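Local coordinates for chorismate mutase (Paraburkholderia phymatum, PDB 5TS9), which probably catalyses the rearrangement of chorismate to prephenate, the single step of prephenate biosynthesis from chorismate, at residues Pro17-Met22 with Ala167-Lys172; Asp30-Ser35 with Gly108-Ile113. One frame throughout, in Å; residues are numbered along the deposited sequence. Where two conformers were deposited one is given.

Contact 1 (Pro17-Met22 with Ala167-Lys172); sequences PLVRSM and ARICVK
I169, in the tail that follows helix 156-165, pushes its side chain against L18, V19 and M22 on helix 16-39, a small example of how a C-terminal tail packs on the fold of an all-helical chorismate mutase of type II. The contact is apolar and buried. CD2 of L18 comes within 3.7 Å of I169 CD1, the two side chains meeting tip to tip, and the same methyl of L18 also lies 4.0 Å from I169 CG2. M22 arrives one helical turn further on. Its chain runs straight beyond CG (chi2 -178°, chi3 176°), which carries M22 CE to 3.8 Å from I169 CG1. V19 adds a looser touch, its CG2 standing 4.4 Å from I169 CD1, and its side chain also packs on A144, V145 and V148 of helix 137-151.

Polar bonds surround this apolar contact. In the tail, the carbonyls of R168 and I169 both accept from the guanidinium of R132, the side chain of R168 forms a salt bridge with D76, and C170 is joined to C137 by a disulfide, so that the tail is tied to several other parts of the chain. On the helix, the regular backbone pattern runs through the contact residues themselves, M22 N donating to L18 O at 3.1 Å.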
loop_
_atom_site.group_PDB
_atom_site.type_symbol
_atom_site.label_atom_id
_atom_site.label_comp_id
_atom_site.label_asym_id
_atom_site.label_seq_id
_atom_site.Cartn_x
_atom_site.Cartn_y
_atom_site.Cartn_z
ATOM N N PRO A 17 -12.825 -15.257 -9.838
ATOM C CA PRO A 17 -12.249 -14.772 -11.107
ATOM C C PRO A 17 -11.824 -13.305 -11.068
ATOM O O PRO A 17 -10.785 -12.948 -11.642
ATOM C CB PRO A 17 -13.378 -15.025 -12.124
ATOM C CG PRO A 17 -14.179 -16.136 -11.530
ATOM C CD PRO A 17 -14.156 -15.862 -10.048
ATOM N N LEU A 18 -12.584 -12.441 -10.395
ATOM C CA LEU A 18 -12.157 -11.053 -10.246
ATOM C C LEU A 18 -10.857 -10.957 -9.450
ATOM O O LEU A 18 -9.905 -10.282 -9.869
ATOM C CB LEU A 18 -13.269 -10.239 -9.572
ATOM C CG LEU A 18 -12.953 -8.788 -9.167
ATOM C CD1 LEU A 18 -12.436 -8.016 -10.349
ATOM C CD2 LEU A 18 -14.215 -8.133 -8.611
ATOM N N VAL A 19 -10.793 -11.642 -8.301
ATOM C CA VAL A 19 -9.604 -11.583 -7.443
ATOM C C VAL A 19 -8.414 -12.207 -8.152
ATOM O O VAL A 19 -7.276 -11.756 -8.001
ATOM C CB VAL A 19 -9.903 -12.269 -6.089
ATOM C CG1 VAL A 19 -8.635 -12.431 -5.233
ATOM C CG2 VAL A 19 -10.940 -11.466 -5.324
ATOM N N ARG A 20 -8.661 -13.241 -8.955
ATOM C CA ARG A 20 -7.594 -13.839 -9.746
ATOM C C ARG A 20 -7.009 -12.830 -10.736
ATOM O O ARG A 20 -5.790 -12.733 -10.879
ATOM C CB ARG A 20 -8.151 -15.072 -10.464
ATOM C CG ARG A 20 -7.121 -16.027 -11.001
ATOM C CD ARG A 20 -7.847 -17.243 -11.579
ATOM N NE ARG A 20 -8.305 -18.193 -10.559
ATOM C CZ ARG A 20 -9.446 -18.876 -10.633
ATOM N NH1 ARG A 20 -10.270 -18.695 -11.658
ATOM N NH2 ARG A 20 -9.772 -19.738 -9.680
ATOM N N SER A 21 -7.861 -12.050 -11.412
ATOM C CA SER A 21 -7.349 -11.083 -12.375
ATOM C C SER A 21 -6.515 -10.008 -11.682
ATOM O O SER A 21 -5.451 -9.617 -12.181
ATOM C CB SER A 21 -8.505 -10.465 -13.167
ATOM O OG SER A 21 -9.474 -9.881 -12.311
ATOM N N MET A 22 -6.966 -9.532 -10.517
ATOM C CA MET A 22 -6.163 -8.575 -9.755
ATOM C C MET A 22 -4.854 -9.204 -9.302
ATOM O O MET A 22 -3.808 -8.541 -9.314
ATOM C CB MET A 22 -6.949 -8.063 -8.547
ATOM C CG MET A 22 -8.164 -7.220 -8.914
ATOM S SD MET A 22 -9.007 -6.597 -7.414
ATOM C CE MET A 22 -10.283 -5.560 -8.169
ATOM N N ALA A 167 -9.542 -3.735 -2.140
ATOM C CA ALA A 167 -10.074 -2.841 -1.106
ATOM C C ALA A 167 -11.490 -2.343 -1.384
ATOM O O ALA A 167 -12.309 -2.228 -0.458
ATOM C CB ALA A 167 -9.126 -1.649 -0.947
ATOM N N ARG A 168 -11.797 -1.980 -2.621
ATOM C CA ARG A 168 -13.095 -1.360 -2.883
ATOM C C ARG A 168 -13.913 -2.128 -3.924
ATOM O O ARG A 168 -14.712 -1.545 -4.663
ATOM C CB ARG A 168 -12.907 0.103 -3.273
ATOM C CG ARG A 168 -12.157 0.856 -2.176
ATOM C CD ARG A 168 -12.094 2.343 -2.403
ATOM N NE ARG A 168 -10.937 2.676 -3.212
ATOM C CZ ARG A 168 -10.526 3.916 -3.458
ATOM N NH1 ARG A 168 -11.184 4.961 -2.955
ATOM N NH2 ARG A 168 -9.446 4.105 -4.200
ATOM N N ILE A 169 -13.724 -3.444 -3.995
ATOM C CA ILE A 169 -14.714 -4.281 -4.670
ATOM C C ILE A 169 -16.073 -4.123 -3.993
ATOM O O ILE A 169 -17.093 -3.844 -4.638
ATOM C CB ILE A 169 -14.260 -5.748 -4.666
ATOM C CG1 ILE A 169 -13.016 -5.929 -5.540
ATOM C CG2 ILE A 169 -15.392 -6.660 -5.110
ATOM C CD1 ILE A 169 -12.463 -7.347 -5.469
ATOM N N CYS A 170 -16.102 -4.306 -2.684
ATOM C CA CYS A 170 -17.329 -4.135 -1.917
ATOM C C CYS A 170 -17.682 -2.664 -1.833
ATOM O O CYS A 170 -16.820 -1.834 -1.536
ATOM C CB CYS A 170 -17.148 -4.689 -0.509
ATOM S SG CYS A 170 -16.823 -6.438 -0.492
ATOM N N VAL A 171 -18.947 -2.339 -2.073
ATOM C CA VAL A 171 -19.436 -0.970 -1.959
ATOM C C VAL A 171 -20.732 -0.990 -1.164
ATOM O O VAL A 171 -21.573 -1.871 -1.358
ATOM C CB VAL A 171 -19.637 -0.312 -3.341
ATOM C CG1 VAL A 171 -18.286 -0.064 -4.000
ATOM C CG2 VAL A 171 -20.476 -1.198 -4.220
ATOM N N LYS A 172 -20.879 -0.033 -0.255
ATOM C CA LYS A 172 -22.036 0.030 0.639
ATOM C C LYS A 172 -23.361 0.066 -0.117
ATOM O O LYS A 172 -23.479 0.722 -1.150
ATOM C CB LYS A 172 -21.933 1.253 1.558
#

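Contact 2 (Asp30-Ser35 with Gly108-Ile113); sequences DQVALS and GVIRPI
I110 of helix 106-128 reaches across to Q31 and V32 of helix 16-39, a helix-helix packing inside the all-helical chorismate mutase fold in which one branched residue serves two neighbours. The close part is narrow. I110 divides its branches: CD1 goes to the aliphatic base of Q31, 4.0 Å from Q31 CB, while I110 CG2 meets V32 CG2 at 4.1 Å. A chi1 of -65° sets CG2 anti to the backbone N, and a second bend at chi2 (-61°) turns CD1 toward Q31. The closest approach of the two backbones, between the CA atoms of Q31 and I110, is 8.0 Å.

The solvent side of helix 106-128 carries the exposed G108, R111 and P112. The backbone of 108-113 is irregular, with a wider pi-type turn at 108-110 that includes I110, and a kink at P112, whose ring nitrogen has no hydrogen to donate. Q31 keeps its polar end out of the apolar contact. Its chain bends at chi2 (-80°), and the amide is gripped at both atoms by the loop before helix 106-128, OE1 accepting from the backbone N of Q104 and NE2 donating to the carbonyl O of P102.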
loop_
_atom_site.group_PDB
_atom_site.type_symbol
_atom_site.label_atom_id
_atom_site.label_comp_id
_atom_site.label_asym_id
_atom_site.label_seq_id
_atom_site.Cartn_x
_atom_site.Cartn_y
_atom_site.Cartn_z
ATOM N N ASP A 30 6.582 -7.876 -9.666
ATOM C CA ASP A 30 7.877 -8.544 -9.552
ATOM C C ASP A 30 8.777 -8.186 -10.726
ATOM O O ASP A 30 9.960 -7.891 -10.540
ATOM C CB ASP A 30 7.701 -10.059 -9.476
ATOM C CG ASP A 30 6.844 -10.484 -8.306
ATOM O OD1 ASP A 30 5.982 -9.689 -7.882
ATOM O OD2 ASP A 30 7.030 -11.616 -7.811
ATOM N N GLN A 31 8.229 -8.179 -11.945
ATOM C CA GLN A 31 9.075 -7.860 -13.089
ATOM C C GLN A 31 9.309 -6.359 -13.226
ATOM O O GLN A 31 10.350 -5.955 -13.754
ATOM C CB GLN A 31 8.471 -8.423 -14.377
ATOM C CG GLN A 31 8.757 -9.910 -14.619
ATOM C CD GLN A 31 10.146 -10.132 -15.194
ATOM O OE1 GLN A 31 10.738 -9.223 -15.785
ATOM N NE2 GLN A 31 10.666 -11.339 -15.041
ATOM N N VAL A 32 8.365 -5.512 -12.802
ATOM C CA VAL A 32 8.656 -4.078 -12.861
ATOM C C VAL A 32 9.741 -3.710 -11.839
ATOM O O VAL A 32 10.644 -2.910 -12.129
ATOM C CB VAL A 32 7.368 -3.262 -12.670
ATOM C CG1 VAL A 32 7.713 -1.788 -12.423
ATOM C CG2 VAL A 32 6.438 -3.423 -13.927
ATOM N N ALA A 33 9.698 -4.323 -10.656
ATOM C CA ALA A 33 10.750 -4.126 -9.654
ATOM C C ALA A 33 12.125 -4.488 -10.211
ATOM O O ALA A 33 13.085 -3.734 -10.042
ATOM C CB ALA A 33 10.451 -4.960 -8.407
ATOM N N LEU A 34 12.235 -5.642 -10.870
ATOM C CA LEU A 34 13.507 -6.044 -11.487
ATOM C C LEU A 34 14.019 -4.984 -12.448
ATOM O O LEU A 34 15.210 -4.633 -12.439
ATOM C CB LEU A 34 13.330 -7.367 -12.235
ATOM C CG LEU A 34 13.067 -8.637 -11.433
ATOM C CD1 LEU A 34 12.748 -9.811 -12.386
ATOM C CD2 LEU A 34 14.268 -8.952 -10.522
ATOM N N SER A 35 13.136 -4.487 -13.315
ATOM C CA SER A 35 13.547 -3.486 -14.285
ATOM C C SER A 35 14.026 -2.221 -13.594
ATOM O O SER A 35 15.017 -1.609 -14.009
ATOM C CB SER A 35 12.388 -3.170 -15.225
ATOM O OG SER A 35 12.716 -2.051 -16.038
ATOM N N GLY A 108 7.161 -4.314 -24.303
ATOM C CA GLY A 108 6.831 -5.394 -25.215
ATOM C C GLY A 108 6.032 -6.508 -24.567
ATOM O O GLY A 108 5.219 -7.160 -25.224
ATOM N N VAL A 109 6.233 -6.745 -23.278
ATOM C CA VAL A 109 5.602 -7.865 -22.594
ATOM C C VAL A 109 4.686 -7.396 -21.465
ATOM O O VAL A 109 3.504 -7.756 -21.423
ATOM C CB VAL A 109 6.653 -8.875 -22.089
ATOM C CG1 VAL A 109 6.005 -9.967 -21.263
ATOM C CG2 VAL A 109 7.391 -9.495 -23.290
ATOM N N ILE A 110 5.196 -6.552 -20.564
ATOM C CA ILE A 110 4.399 -6.200 -19.383
ATOM C C ILE A 110 3.230 -5.287 -19.756
ATOM O O ILE A 110 2.110 -5.469 -19.269
ATOM C CB ILE A 110 5.292 -5.575 -18.295
ATOM C CG1 ILE A 110 6.301 -6.607 -17.796
ATOM C CG2 ILE A 110 4.455 -5.059 -17.125
ATOM C CD1 ILE A 110 5.658 -7.808 -17.188
ATOM N N ARG A 111 3.464 -4.292 -20.610
ATOM C CA ARG A 111 2.378 -3.399 -21.016
ATOM C C ARG A 111 1.200 -4.133 -21.657
ATOM O O ARG A 111 0.055 -3.886 -21.238
ATOM C CB ARG A 111 2.922 -2.302 -21.939
ATOM C CG ARG A 111 1.842 -1.440 -22.588
ATOM C CD ARG A 111 2.436 -0.637 -23.753
ATOM N NE ARG A 111 3.509 0.238 -23.290
ATOM C CZ ARG A 111 4.343 0.913 -24.082
ATOM N NH1 ARG A 111 4.247 0.824 -25.411
ATOM N NH2 ARG A 111 5.280 1.678 -23.533
ATOM N N PRO A 112 1.377 -5.026 -22.640
ATOM C CA PRO A 112 0.196 -5.750 -23.149
ATOM C C PRO A 112 -0.509 -6.584 -22.078
ATOM O O PRO A 112 -1.745 -6.692 -22.097
ATOM C CB PRO A 112 0.773 -6.628 -24.269
ATOM C CG PRO A 112 2.039 -5.919 -24.684
ATOM C CD PRO A 112 2.590 -5.339 -23.420
ATOM N N ILE A 113 0.237 -7.159 -21.131
ATOM C CA ILE A 113 -0.395 -7.909 -20.047
ATOM C C ILE A 113 -1.297 -6.994 -19.226
ATOM O O ILE A 113 -2.435 -7.353 -18.885
ATOM C CB ILE A 113 0.672 -8.590 -19.171
ATOM C CG1 ILE A 113 1.070 -9.938 -19.792
ATOM C CG2 ILE A 113 0.168 -8.763 -17.739
ATOM C CD1 ILE A 113 2.519 -10.339 -19.583
#

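Helix 16-39 is the member common to both contacts: contact 1 uses its first turns and contact 2 a section further along. Their centres are 22 Å apart, on opposite sides of the chain's centre, and the nearest atoms of the two are about 8 Å from each other. Along the sequence contact 2 is nested within the loop closed by contact 1, so the order is 17-22, 30-35, 108-113, 167-172. One long helix thus receives the C-terminal tail near its start and helix 106-128 further on, illustrating how an all-helical fold without strands can use a single helix to join parts distant in sequence.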